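Abbfa_003403 (Acinetobacter baumannii, PDB 4ZXH) probably builds a peptide product as a four-domain nonribosomal peptide synthetase, whose condensation, adenylation, carrier and thioesterase domains handle intermediates carried on a 4'-phosphopantetheine arm. Local coordinates at residues Ser230-Arg235 with Gln429-Met434; Leu374-Pro379 with Glu414-Leu419; Asp895-Val900 with Lys953-Lys958; Leu982-Glu987 with Cys1079-Ser1084; Ser1084-Pro1089 with Glu1304-Val1309. All blocks are in the same frame, centred on the assembly; numbering follows the deposited sequence.

Contact 1 of 5, residues Ser230-Arg235 with Gln429-Met434; sequences SSLVFR and QSAENM
Apolar packing between Leu232 and the Ala431-Glu432 turn of helix 428-447 makes most of this contact. Leu232 leaves its strand toward the helix with CG anti to the backbone N (chi1 171°), which carries CD2 over the helix backbone. That methyl lies 3.6 Å from CA of Glu432 and 3.7 Å from the carbonyl carbon C of Ala431. The methyl of Ala431 backs the same spot more loosely, its CB 4.2 Å from Leu232 CD2. The strand 229-235 is an outer strand of a four-stranded sheet in the condensation domain, a member of the chloramphenicol acetyltransferase-like superfamily, and the helix 428-447 follows the neighbouring strand 414-422 and lies against one face of that sheet. Farther along this face, Val435 is touched by both Leu232 and Phe234.

The polar side chain involved is Glu432, whose approach is van der Waals in kind. Its chain bends at chi2 (67°) and crosses Leu232 at about a right angle, so that OE1 comes within 3.6 Å of Leu232 CD2 and 3.9 Å of its CD1. The other oxygen, OE2, makes a weak hydrogen bond with Gln436 NE2 one turn on. Hydrogen bonds also tie the helix to its surroundings: Ser430 OG meets Asp218 OD2, and Asn433 ND2 reaches Pro806 O, which falls in the adenylation part of the chain.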
# COMPACT_ATOMS: atom_id res chain seq x y z
N SER A 230 15.60 -11.23 7.08
CA SER A 230 16.56 -12.31 7.10
C SER A 230 17.92 -11.75 6.73
O SER A 230 18.03 -10.57 6.40
CB SER A 230 16.14 -13.43 6.15
OG SER A 230 17.12 -14.45 6.13
N SER A 231 18.95 -12.59 6.77
CA SER A 231 20.34 -12.11 6.60
C SER A 231 21.11 -13.04 5.71
O SER A 231 20.98 -14.25 5.84
CB SER A 231 21.07 -12.02 7.95
OG SER A 231 20.37 -11.23 8.89
N LEU A 232 21.92 -12.49 4.81
CA LEU A 232 22.77 -13.30 3.95
C LEU A 232 24.25 -12.89 4.08
O LEU A 232 24.64 -11.83 3.61
CB LEU A 232 22.31 -13.19 2.50
CG LEU A 232 23.22 -13.81 1.44
CD1 LEU A 232 23.52 -15.25 1.75
CD2 LEU A 232 22.57 -13.71 0.07
N VAL A 233 25.07 -13.72 4.72
CA VAL A 233 26.49 -13.39 4.87
C VAL A 233 27.29 -13.74 3.62
O VAL A 233 27.19 -14.86 3.09
CB VAL A 233 27.09 -14.08 6.11
CG1 VAL A 233 28.56 -13.70 6.29
CG2 VAL A 233 26.28 -13.70 7.35
N PHE A 234 28.06 -12.79 3.12
CA PHE A 234 28.90 -13.04 1.95
C PHE A 234 30.33 -12.57 2.21
O PHE A 234 30.58 -11.90 3.21
CB PHE A 234 28.33 -12.34 0.71
CG PHE A 234 28.27 -10.84 0.85
CD1 PHE A 234 27.21 -10.23 1.52
CD2 PHE A 234 29.26 -10.03 0.31
CE1 PHE A 234 27.16 -8.86 1.66
CE2 PHE A 234 29.21 -8.65 0.43
CZ PHE A 234 28.17 -8.06 1.11
N ARG A 235 31.27 -12.94 1.33
CA ARG A 235 32.64 -12.42 1.42
C ARG A 235 33.16 -11.95 0.08
O ARG A 235 32.94 -12.59 -0.95
CB ARG A 235 33.59 -13.47 2.00
CG ARG A 235 33.18 -13.98 3.35
CD ARG A 235 34.07 -15.07 3.83
NE ARG A 235 33.31 -15.97 4.69
CZ ARG A 235 33.85 -16.89 5.47
NH1 ARG A 235 35.18 -17.02 5.53
NH2 ARG A 235 33.06 -17.66 6.21
N GLN A 429 16.26 -16.27 -2.91
CA GLN A 429 16.93 -16.34 -4.20
C GLN A 429 17.31 -14.95 -4.71
O GLN A 429 18.39 -14.75 -5.26
CB GLN A 429 16.05 -17.06 -5.21
CG GLN A 429 16.83 -17.83 -6.25
CD GLN A 429 16.00 -18.94 -6.89
OE1 GLN A 429 14.81 -19.10 -6.59
NE2 GLN A 429 16.65 -19.73 -7.76
N SER A 430 16.41 -13.98 -4.50
CA SER A 430 16.68 -12.59 -4.86
C SER A 430 17.78 -11.96 -4.02
O SER A 430 18.54 -11.13 -4.51
CB SER A 430 15.41 -11.74 -4.73
OG SER A 430 14.48 -12.08 -5.73
N ALA A 431 17.85 -12.35 -2.75
CA ALA A 431 18.91 -11.83 -1.91
C ALA A 431 20.24 -12.32 -2.44
O ALA A 431 21.18 -11.53 -2.60
CB ALA A 431 18.72 -12.24 -0.47
N GLU A 432 20.30 -13.62 -2.75
CA GLU A 432 21.52 -14.22 -3.29
C GLU A 432 21.93 -13.47 -4.55
O GLU A 432 23.09 -13.09 -4.70
CB GLU A 432 21.33 -15.71 -3.55
CG GLU A 432 22.55 -16.40 -4.16
CD GLU A 432 23.77 -16.46 -3.22
OE1 GLU A 432 23.60 -16.49 -1.98
OE2 GLU A 432 24.91 -16.47 -3.73
N ASN A 433 20.96 -13.21 -5.41
CA ASN A 433 21.19 -12.42 -6.62
C ASN A 433 21.75 -11.02 -6.41
O ASN A 433 22.66 -10.61 -7.12
CB ASN A 433 19.90 -12.28 -7.41
CG ASN A 433 20.16 -11.98 -8.84
OD1 ASN A 433 21.01 -12.61 -9.47
ND2 ASN A 433 19.52 -10.92 -9.34
N MET A 434 21.15 -10.27 -5.48
CA MET A 434 21.66 -8.95 -5.13
C MET A 434 23.11 -9.03 -4.66
O MET A 434 23.92 -8.16 -4.99
CB MET A 434 20.79 -8.29 -4.06
CG MET A 434 19.61 -7.51 -4.61
SD MET A 434 18.56 -6.72 -3.36
CE MET A 434 17.51 -8.09 -2.90

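Contact 2 of 5, residues Leu374-Pro379 with Glu414-Leu419; sequences LPIQTP and ELVGVL. With K (potassium ion), chain D.
Pro375 brings the one ring that meets strand 414-419, and its carbons rest on the valines of that strand. CB of Pro375 points toward the strand, and ring carbons CB, CG and CD meet it. CD reaches end-on toward Val416, 3.8 Å from its CG1. Farther round the ring, CG lies 3.7 Å from Val418 CG2 and CB 3.9 Å from the same methyl, the two side chains meeting at a slant. The two valines, separated by Gly417, point to the same side of the strand, so one proline can bridge both. They offer different branches: in Val416 the touching CG1 is anti to the backbone N (chi1 171°), whereas in Val418 it is CG2, the branch anti to the carbonyl carbon. Ile376 adds a looser touch, its CG2 4.4 Å from Val416 CG1, and packs as well against Tyr411 of the adjoining strand 403-411.

On another side of the same loop, the backbone grips a potassium ion. Leu374 O binds it at 2.9 Å and Ile376 O at 2.8 Å, the carbonyls on either side of Pro375. Glu371 O, Leu372 O and Ser391 OG complete the five protein oxygens, and Ser391 lies on strand 387-391 of the other, six-stranded sheet of the condensation domain. The loop is thus packed on one sheet and, through the ion, linked to the other, which probably restrains its path. A shell of four backbone carbonyls and one serine hydroxyl is consistent with a structural potassium site.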
# COMPACT_ATOMS: atom_id res chain seq x y z
N LEU A 374 32.63 -10.95 14.43
CA LEU A 374 32.28 -11.16 13.03
C LEU A 374 30.97 -11.96 12.87
O LEU A 374 30.53 -12.65 13.79
CB LEU A 374 33.42 -11.87 12.30
CG LEU A 374 34.67 -11.05 12.00
CD1 LEU A 374 35.74 -11.90 11.35
CD2 LEU A 374 34.31 -9.90 11.09
N PRO A 375 30.34 -11.87 11.70
CA PRO A 375 29.09 -12.62 11.57
C PRO A 375 29.35 -14.04 11.12
O PRO A 375 28.42 -14.75 10.73
CB PRO A 375 28.34 -11.84 10.49
CG PRO A 375 29.12 -10.54 10.31
CD PRO A 375 30.51 -10.91 10.61
N ILE A 376 30.61 -14.46 11.16
CA ILE A 376 30.99 -15.80 10.76
C ILE A 376 31.67 -16.54 11.91
O ILE A 376 32.26 -15.92 12.81
CB ILE A 376 31.97 -15.79 9.58
CG1 ILE A 376 33.28 -15.13 10.00
CG2 ILE A 376 31.38 -15.05 8.41
CD1 ILE A 376 34.39 -15.48 9.12
N GLN A 377 31.58 -17.87 11.88
CA GLN A 377 32.29 -18.68 12.86
C GLN A 377 33.79 -18.58 12.63
O GLN A 377 34.26 -18.57 11.50
CB GLN A 377 31.86 -20.14 12.81
CG GLN A 377 32.48 -20.99 13.92
CD GLN A 377 31.62 -21.03 15.15
OE1 GLN A 377 32.02 -20.56 16.20
NE2 GLN A 377 30.45 -21.62 15.03
N THR A 378 34.51 -18.53 13.74
CA THR A 378 35.97 -18.52 13.77
C THR A 378 36.43 -19.34 14.96
O THR A 378 35.82 -19.27 16.02
CB THR A 378 36.51 -17.09 13.88
OG1 THR A 378 36.30 -16.40 12.64
CG2 THR A 378 37.96 -17.09 14.21
N PRO A 379 37.49 -20.13 14.78
CA PRO A 379 38.06 -20.93 15.88
C PRO A 379 38.80 -20.11 16.96
O PRO A 379 39.27 -20.71 17.94
CB PRO A 379 39.02 -21.87 15.16
CG PRO A 379 39.41 -21.12 13.92
CD PRO A 379 38.16 -20.42 13.50
N GLU A 414 39.68 -11.14 3.10
CA GLU A 414 38.38 -10.92 2.47
C GLU A 414 37.47 -10.01 3.30
O GLU A 414 37.27 -10.23 4.49
CB GLU A 414 37.67 -12.26 2.24
CG GLU A 414 38.42 -13.23 1.34
CD GLU A 414 37.74 -14.59 1.15
OE1 GLU A 414 36.86 -14.98 1.97
OE2 GLU A 414 38.12 -15.30 0.18
N LEU A 415 36.90 -8.99 2.65
CA LEU A 415 35.90 -8.16 3.30
C LEU A 415 34.68 -9.00 3.64
O LEU A 415 34.24 -9.84 2.84
CB LEU A 415 35.51 -6.98 2.41
CG LEU A 415 36.50 -5.82 2.25
CD1 LEU A 415 36.10 -4.92 1.12
CD2 LEU A 415 36.57 -5.02 3.53
N VAL A 416 34.12 -8.79 4.83
CA VAL A 416 32.95 -9.57 5.24
C VAL A 416 31.72 -8.67 5.31
O VAL A 416 31.74 -7.59 5.92
CB VAL A 416 33.16 -10.27 6.59
CG1 VAL A 416 31.87 -10.88 7.09
CG2 VAL A 416 34.20 -11.35 6.46
N GLY A 417 30.64 -9.13 4.68
CA GLY A 417 29.42 -8.35 4.59
C GLY A 417 28.17 -9.15 4.89
O GLY A 417 28.16 -10.39 4.78
N VAL A 418 27.12 -8.43 5.27
CA VAL A 418 25.82 -9.03 5.53
C VAL A 418 24.77 -8.25 4.79
O VAL A 418 24.59 -7.07 5.05
CB VAL A 418 25.45 -9.03 7.03
CG1 VAL A 418 24.23 -9.94 7.27
CG2 VAL A 418 26.61 -9.49 7.86
N LEU A 419 24.07 -8.90 3.86
CA LEU A 419 22.90 -8.28 3.24
C LEU A 419 21.65 -8.66 4.02
O LEU A 419 21.26 -9.83 4.07
CB LEU A 419 22.75 -8.70 1.77
CG LEU A 419 21.60 -7.95 1.05
CD1 LEU A 419 21.91 -6.49 0.80
CD2 LEU A 419 21.22 -8.62 -0.24
K K D . 32.29 -14.54 15.19

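Contact 3 of 5, residues Asp895-Val900 with Lys953-Lys958; sequences DAVVLV and KKLDRK
Val897 and Leu955 run past each other in opposite directions, touching side by side through Val897 CG2 and Leu955 CD1 at 3.6 Å. The valine branch used is the one anti to its carbonyl carbon. One pair further along, Leu899 meets Arg957 at a slant. Its CD2 lies 3.8 Å from Arg957 CD and 4.0 Å from Arg957 CG, while Leu899 CD1 comes 3.8 Å from the carbonyl O of Arg957. The arginine is therefore met on its aliphatic stem, which is extended from CG to NE (chi2 180°, chi3 177°) and carries the guanidinium past the leucine. That charged end has a long, weak ion pair with Glu742, whose carboxylate also accepts a hydrogen bond from Leu955 N.

The sequence of 953-958 fits the A10 core motif of adenylation enzymes, and Lys953 O bonds to Thr717 OG1 of the larger adenylation subdomain. Strand 893-903 is an outer strand of the three-stranded sheet of the small C-terminal subdomain, paired antiparallel with strand 907-916. Helix 880-888 covers the face bearing Ala896 and Val898; the 953-958 loop, with Phe947, lies on the face bearing Val897.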
# COMPACT_ATOMS: atom_id res chain seq x y z
N ASP A 895 -15.41 -6.79 -10.90
CA ASP A 895 -14.22 -6.51 -11.69
C ASP A 895 -13.67 -5.13 -11.33
O ASP A 895 -14.37 -4.31 -10.74
CB ASP A 895 -14.52 -6.60 -13.18
CG ASP A 895 -13.30 -6.97 -14.02
OD1 ASP A 895 -12.22 -7.26 -13.45
OD2 ASP A 895 -13.43 -6.96 -15.27
N ALA A 896 -12.41 -4.89 -11.67
CA ALA A 896 -11.77 -3.62 -11.34
C ALA A 896 -10.64 -3.36 -12.32
O ALA A 896 -9.95 -4.27 -12.75
CB ALA A 896 -11.26 -3.62 -9.89
N VAL A 897 -10.46 -2.10 -12.68
CA VAL A 897 -9.35 -1.70 -13.52
C VAL A 897 -8.79 -0.42 -12.92
O VAL A 897 -9.55 0.49 -12.56
CB VAL A 897 -9.78 -1.49 -14.99
CG1 VAL A 897 -8.78 -0.63 -15.74
CG2 VAL A 897 -9.97 -2.81 -15.69
N VAL A 898 -7.48 -0.35 -12.78
CA VAL A 898 -6.84 0.82 -12.20
C VAL A 898 -5.89 1.41 -13.22
O VAL A 898 -5.07 0.70 -13.80
CB VAL A 898 -6.07 0.47 -10.90
CG1 VAL A 898 -5.40 1.70 -10.33
CG2 VAL A 898 -7.01 -0.14 -9.88
N LEU A 899 -6.01 2.71 -13.47
CA LEU A 899 -5.11 3.37 -14.42
C LEU A 899 -4.41 4.55 -13.78
O LEU A 899 -4.88 5.11 -12.77
CB LEU A 899 -5.86 3.86 -15.67
CG LEU A 899 -6.77 2.88 -16.42
CD1 LEU A 899 -7.49 3.57 -17.58
CD2 LEU A 899 -6.01 1.65 -16.89
N VAL A 900 -3.29 4.94 -14.37
CA VAL A 900 -2.66 6.20 -14.00
C VAL A 900 -3.13 7.26 -14.99
O VAL A 900 -3.13 7.01 -16.20
CB VAL A 900 -1.12 6.09 -14.00
CG1 VAL A 900 -0.49 7.44 -13.72
CG2 VAL A 900 -0.65 5.05 -12.99
N LYS A 953 -12.31 -9.15 -27.55
CA LYS A 953 -12.76 -9.42 -26.17
C LYS A 953 -11.61 -9.25 -25.18
O LYS A 953 -11.35 -10.11 -24.34
CB LYS A 953 -13.40 -10.83 -26.03
CG LYS A 953 -14.61 -11.08 -26.96
CD LYS A 953 -15.45 -9.83 -26.99
CE LYS A 953 -16.65 -9.89 -27.91
NZ LYS A 953 -17.36 -8.56 -27.78
N LYS A 954 -10.91 -8.12 -25.29
CA LYS A 954 -9.94 -7.66 -24.30
C LYS A 954 -10.44 -6.35 -23.73
O LYS A 954 -11.17 -5.63 -24.41
CB LYS A 954 -8.55 -7.44 -24.91
CG LYS A 954 -7.84 -8.66 -25.44
CD LYS A 954 -6.55 -8.23 -26.09
CE LYS A 954 -5.95 -9.34 -26.92
NZ LYS A 954 -4.86 -8.80 -27.80
N LEU A 955 -10.03 -6.01 -22.51
CA LEU A 955 -10.36 -4.71 -21.92
C LEU A 955 -9.78 -3.58 -22.76
O LEU A 955 -8.57 -3.57 -23.09
CB LEU A 955 -9.84 -4.61 -20.49
CG LEU A 955 -10.50 -5.48 -19.42
CD1 LEU A 955 -9.70 -5.41 -18.15
CD2 LEU A 955 -11.91 -5.02 -19.18
N ASP A 956 -10.63 -2.63 -23.11
CA ASP A 956 -10.21 -1.49 -23.92
C ASP A 956 -9.83 -0.28 -23.06
O ASP A 956 -10.54 0.72 -23.04
CB ASP A 956 -11.32 -1.13 -24.89
CG ASP A 956 -10.85 -0.21 -26.00
OD1 ASP A 956 -9.62 0.06 -26.05
OD2 ASP A 956 -11.71 0.25 -26.81
N ARG A 957 -8.70 -0.38 -22.37
CA ARG A 957 -8.25 0.65 -21.42
C ARG A 957 -8.26 2.10 -21.97
O ARG A 957 -8.57 3.03 -21.22
CB ARG A 957 -6.84 0.29 -20.90
CG ARG A 957 -6.86 -0.87 -19.89
CD ARG A 957 -5.47 -1.22 -19.38
NE ARG A 957 -5.49 -2.27 -18.35
CZ ARG A 957 -5.75 -3.55 -18.60
NH1 ARG A 957 -6.04 -3.95 -19.83
NH2 ARG A 957 -5.73 -4.43 -17.60
N LYS A 958 -7.96 2.29 -23.25
CA LYS A 958 -8.00 3.63 -23.85
C LYS A 958 -9.42 4.24 -23.83
O LYS A 958 -9.59 5.47 -23.92
CB LYS A 958 -7.45 3.60 -25.29

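Contact 4 of 5, residues Leu982-Glu987 with Cys1079-Ser1084; sequences LCTTFE and CYMELS
Met1081 has the most surface buried here, and its methyl end makes the direct contacts with helix 977-990. The side chain leaves helix 1081-1086 toward the other helix, runs straight through chi2 and bends at chi3 (84°), which delivers CE to two successive residues, Cys983 and Thr984. CE lies 3.8 Å from Cys983 CB, an apolar contact, and has Thr984 OG1 nearby. Pro974 touches both Cys983 and Met1081.

Thr984, second in buried surface, meets the methionine obliquely. Its hydroxyl is directed back along its own helix, where it makes a weak hydrogen bond with Ile980 O. On the other helix, Ser1084 OG turns back to Met1081 O at 2.9 Å, in the carbonyl plane on a lone pair, with a C=O...donor angle of 135°.

Glu987, third in buried surface, stands beside the methionine and not against it: OE2 forms a salt bridge with Arg1085 NH2, a residue just beyond the 1079-1084 segment, and accepts a hydrogen bond from Val995 N. Helix 977-990 belongs to the helical carrier domain and helix 1081-1086 to the thioesterase, so the contact joins two successive domains. Between the two segments themselves the chemistry is that of a thioether methyl packed on a neighbouring helix, while the polar link between carrier and thioesterase comes from the flanking Glu987-Arg1085 pair.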
# COMPACT_ATOMS: atom_id res chain seq x y z
N LEU A 982 -12.58 15.03 19.32
CA LEU A 982 -11.39 14.82 18.49
C LEU A 982 -10.99 16.09 17.75
O LEU A 982 -9.81 16.39 17.62
CB LEU A 982 -11.62 13.68 17.49
CG LEU A 982 -11.85 12.30 18.12
CD1 LEU A 982 -12.31 11.27 17.07
CD2 LEU A 982 -10.58 11.85 18.86
N CYS A 983 -11.97 16.86 17.27
CA CYS A 983 -11.64 18.08 16.55
C CYS A 983 -10.94 19.05 17.47
O CYS A 983 -9.85 19.52 17.16
CB CYS A 983 -12.87 18.75 15.95
SG CYS A 983 -13.39 18.03 14.41
N THR A 984 -11.55 19.34 18.61
CA THR A 984 -10.90 20.18 19.61
C THR A 984 -9.50 19.66 19.97
O THR A 984 -8.57 20.44 20.15
CB THR A 984 -11.75 20.26 20.86
OG1 THR A 984 -12.94 20.96 20.53
CG2 THR A 984 -11.04 21.06 21.90
N THR A 985 -9.32 18.35 20.04
CA THR A 985 -8.01 17.83 20.39
C THR A 985 -7.02 18.02 19.24
O THR A 985 -5.90 18.50 19.46
CB THR A 985 -8.07 16.37 20.81
OG1 THR A 985 -8.90 16.25 21.97
CG2 THR A 985 -6.74 15.93 21.21
N PHE A 986 -7.42 17.69 18.02
CA PHE A 986 -6.59 18.00 16.86
C PHE A 986 -6.20 19.48 16.81
O PHE A 986 -5.01 19.78 16.59
CB PHE A 986 -7.28 17.65 15.56
CG PHE A 986 -7.13 16.22 15.16
CD1 PHE A 986 -7.18 15.21 16.13
CD2 PHE A 986 -7.00 15.87 13.82
CE1 PHE A 986 -7.08 13.86 15.76
CE2 PHE A 986 -6.90 14.54 13.44
CZ PHE A 986 -6.95 13.53 14.41
N GLU A 987 -7.17 20.38 17.01
CA GLU A 987 -6.94 21.83 16.88
C GLU A 987 -5.88 22.28 17.86
O GLU A 987 -4.91 23.00 17.53
CB GLU A 987 -8.22 22.63 17.15
CG GLU A 987 -9.18 22.68 15.95
CD GLU A 987 -10.53 23.34 16.30
OE1 GLU A 987 -10.73 23.84 17.44
OE2 GLU A 987 -11.40 23.34 15.40
N CYS A 1079 -21.82 24.42 19.43
CA CYS A 1079 -22.01 25.85 19.16
C CYS A 1079 -20.94 26.77 19.77
O CYS A 1079 -20.95 27.96 19.47
CB CYS A 1079 -23.37 26.29 19.70
SG CYS A 1079 -23.52 26.01 21.55
N TYR A 1080 -20.06 26.24 20.65
CA TYR A 1080 -19.00 27.04 21.30
C TYR A 1080 -17.66 26.88 20.60
O TYR A 1080 -16.73 27.63 20.88
CB TYR A 1080 -18.84 26.67 22.80
CG TYR A 1080 -20.12 26.87 23.55
CD1 TYR A 1080 -20.71 28.13 23.61
CD2 TYR A 1080 -20.78 25.81 24.16
CE1 TYR A 1080 -21.90 28.33 24.25
CE2 TYR A 1080 -21.98 26.01 24.82
CZ TYR A 1080 -22.54 27.28 24.85
OH TYR A 1080 -23.73 27.50 25.48
N MET A 1081 -17.52 25.89 19.71
CA MET A 1081 -16.25 25.71 19.02
C MET A 1081 -15.86 26.96 18.24
O MET A 1081 -14.79 27.51 18.46
CB MET A 1081 -16.28 24.51 18.09
CG MET A 1081 -16.67 23.23 18.77
SD MET A 1081 -16.58 21.80 17.63
CE MET A 1081 -14.82 21.46 17.81
N GLU A 1082 -16.72 27.43 17.36
CA GLU A 1082 -16.34 28.57 16.53
C GLU A 1082 -16.08 29.79 17.42
O GLU A 1082 -15.09 30.51 17.21
CB GLU A 1082 -17.39 28.86 15.46
CG GLU A 1082 -17.05 30.00 14.52
CD GLU A 1082 -15.77 29.76 13.65
OE1 GLU A 1082 -15.49 28.62 13.21
OE2 GLU A 1082 -15.03 30.74 13.41
N LEU A 1083 -16.91 30.00 18.44
CA LEU A 1083 -16.70 31.09 19.40
C LEU A 1083 -15.32 31.02 20.05
O LEU A 1083 -14.65 32.05 20.21
CB LEU A 1083 -17.77 31.08 20.49
CG LEU A 1083 -17.55 32.04 21.66
CD1 LEU A 1083 -17.80 33.50 21.28
CD2 LEU A 1083 -18.39 31.61 22.85
N SER A 1084 -14.90 29.81 20.41
CA SER A 1084 -13.64 29.62 21.11
C SER A 1084 -12.45 30.02 20.22
O SER A 1084 -11.40 30.42 20.73
CB SER A 1084 -13.50 28.17 21.56
OG SER A 1084 -12.84 27.39 20.56

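Contact 5 of 5, residues Ser1084-Pro1089 with Glu1304-Val1309; sequences SRHLNP and ENVVAV
His1086 lays its imidazole face against Val1307, whose CG2 stands 3.7 Å from the ring centroid and only 6° off the ring normal, a well-centred CH-pi contact. In the histidine, chi2 of -76° turns the ring broadside to the methyl. CG2 is the branch of Val1307 that comes over the ring, and the side chains cross at about a right angle. Behind the ring, Arg1085 CB covers the opposite face near the rim, 4.2 Å above the plane, so carbon lies on both faces.

Val1306 touches the same ring from another direction: its CG1 is 3.9 Å from His1086 CD2, in an oblique approach. This branch sits between the backbone N and the carbonyl carbon, the crowded position (chi1 82°). The polar end of the histidine is held by Glu1082, whose OE2 is hydrogen-bonded to NE2; together with the valine methyl this probably limits how the ring can turn.

In the alpha/beta-hydrolase fold of the thioesterase, helix 1081-1086 comes between strands 1067-1070 and 1093-1096 in the chain, and helix 1303-1316 follows the last strand, 1288-1293. The two helices touch each other, and Ser1084 and Leu1087 lie against Leu1093 of strand 1093-1096. Leu1087 also reaches Ala1310 and Ile1313 of helix 1303-1316, while Leu1083 meets Val1306 and Val1309.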
# COMPACT_ATOMS: atom_id res chain seq x y z
N SER A 1084 -14.90 29.81 20.41
CA SER A 1084 -13.64 29.62 21.11
C SER A 1084 -12.45 30.02 20.22
O SER A 1084 -11.40 30.42 20.73
CB SER A 1084 -13.50 28.17 21.56
OG SER A 1084 -12.84 27.39 20.56
N ARG A 1085 -12.61 29.93 18.90
CA ARG A 1085 -11.51 30.20 17.98
C ARG A 1085 -11.17 31.69 17.96
O ARG A 1085 -10.09 32.07 17.57
CB ARG A 1085 -11.83 29.70 16.57
CG ARG A 1085 -12.11 28.19 16.52
CD ARG A 1085 -12.30 27.62 15.14
NE ARG A 1085 -12.52 26.17 15.20
CZ ARG A 1085 -13.68 25.54 14.98
NH1 ARG A 1085 -14.77 26.23 14.66
NH2 ARG A 1085 -13.76 24.22 15.07
N HIS A 1086 -12.08 32.53 18.43
CA HIS A 1086 -11.85 33.97 18.39
C HIS A 1086 -11.72 34.61 19.75
O HIS A 1086 -11.48 35.81 19.84
CB HIS A 1086 -12.96 34.66 17.61
CG HIS A 1086 -13.24 34.01 16.29
ND1 HIS A 1086 -12.42 34.17 15.20
CD2 HIS A 1086 -14.22 33.16 15.91
CE1 HIS A 1086 -12.89 33.46 14.19
NE2 HIS A 1086 -13.98 32.83 14.60
N LEU A 1087 -11.91 33.83 20.81
CA LEU A 1087 -11.65 34.34 22.15
C LEU A 1087 -10.14 34.44 22.38
O LEU A 1087 -9.34 33.72 21.78
CB LEU A 1087 -12.32 33.48 23.22
CG LEU A 1087 -13.82 33.78 23.44
CD1 LEU A 1087 -14.49 32.80 24.40
CD2 LEU A 1087 -14.06 35.20 23.91
N ASN A 1088 -9.77 35.40 23.22
CA ASN A 1088 -8.39 35.58 23.65
C ASN A 1088 -7.83 34.25 24.14
O ASN A 1088 -8.31 33.69 25.12
CB ASN A 1088 -8.35 36.66 24.74
CG ASN A 1088 -6.98 36.89 25.31
OD1 ASN A 1088 -6.03 36.15 25.04
ND2 ASN A 1088 -6.86 37.92 26.14
N PRO A 1089 -6.81 33.73 23.45
CA PRO A 1089 -6.26 32.40 23.75
C PRO A 1089 -5.65 32.24 25.16
O PRO A 1089 -5.31 31.12 25.54
CB PRO A 1089 -5.18 32.22 22.68
CG PRO A 1089 -4.87 33.63 22.20
CD PRO A 1089 -6.16 34.35 22.28
N GLU A 1304 -19.12 34.25 10.75
CA GLU A 1304 -19.24 35.65 10.34
C GLU A 1304 -19.64 36.56 11.52
O GLU A 1304 -19.05 37.61 11.73
CB GLU A 1304 -20.23 35.79 9.20
CG GLU A 1304 -20.54 37.23 8.80
CD GLU A 1304 -21.35 37.36 7.49
OE1 GLU A 1304 -21.85 36.33 6.98
OE2 GLU A 1304 -21.48 38.51 6.98
N ASN A 1305 -20.60 36.12 12.32
CA ASN A 1305 -21.12 36.98 13.37
C ASN A 1305 -20.51 36.76 14.73
O ASN A 1305 -20.59 37.62 15.61
CB ASN A 1305 -22.64 36.84 13.48
CG ASN A 1305 -23.34 36.97 12.15
OD1 ASN A 1305 -23.33 38.03 11.51
ND2 ASN A 1305 -23.98 35.89 11.73
N VAL A 1306 -19.88 35.62 14.94
CA VAL A 1306 -19.49 35.29 16.30
C VAL A 1306 -18.17 35.96 16.69
O VAL A 1306 -17.85 36.08 17.87
CB VAL A 1306 -19.41 33.76 16.50
CG1 VAL A 1306 -18.09 33.20 15.99
CG2 VAL A 1306 -19.64 33.42 17.96
N VAL A 1307 -17.40 36.43 15.71
CA VAL A 1307 -16.19 37.17 16.04
C VAL A 1307 -16.50 38.40 16.87
O VAL A 1307 -15.83 38.67 17.87
CB VAL A 1307 -15.41 37.61 14.78
CG1 VAL A 1307 -14.09 38.25 15.20
CG2 VAL A 1307 -15.18 36.42 13.85
N ALA A 1308 -17.51 39.16 16.46
CA ALA A 1308 -17.90 40.37 17.18
C ALA A 1308 -18.40 40.01 18.58
O ALA A 1308 -18.28 40.79 19.53
CB ALA A 1308 -18.96 41.13 16.41
N VAL A 1309 -18.93 38.80 18.73
CA VAL A 1309 -19.36 38.32 20.04
C VAL A 1309 -18.16 38.09 20.96
O VAL A 1309 -18.16 38.55 22.10
CB VAL A 1309 -20.16 37.02 19.93
CG1 VAL A 1309 -20.48 36.48 21.30
CG2 VAL A 1309 -21.42 37.27 19.11

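Contacts 1 and 2 share one sheet of the condensation domain: strands 229-235 and 414-422 are hydrogen-bonded neighbours, with a helix packed on the first and the potassium-binding loop on the second. Contacts 4 and 5 share helix 1081-1086, which meets both the carrier helix and the C-terminal helix; Arg1085 of this helix forms a salt bridge with Glu987 of the carrier helix. Contact 3 stands apart in the adenylation region, its centre about 38 Å from that of contact 1. Contacts 2 and 4 are buried, the others partly buried. All five rely on apolar contacts, but what adjoins them differs: metal-bound carbonyls at contact 2, a glutamate that accepts a loop N-H and pairs only weakly with the arginine at contact 3, an aromatic face at contact 5.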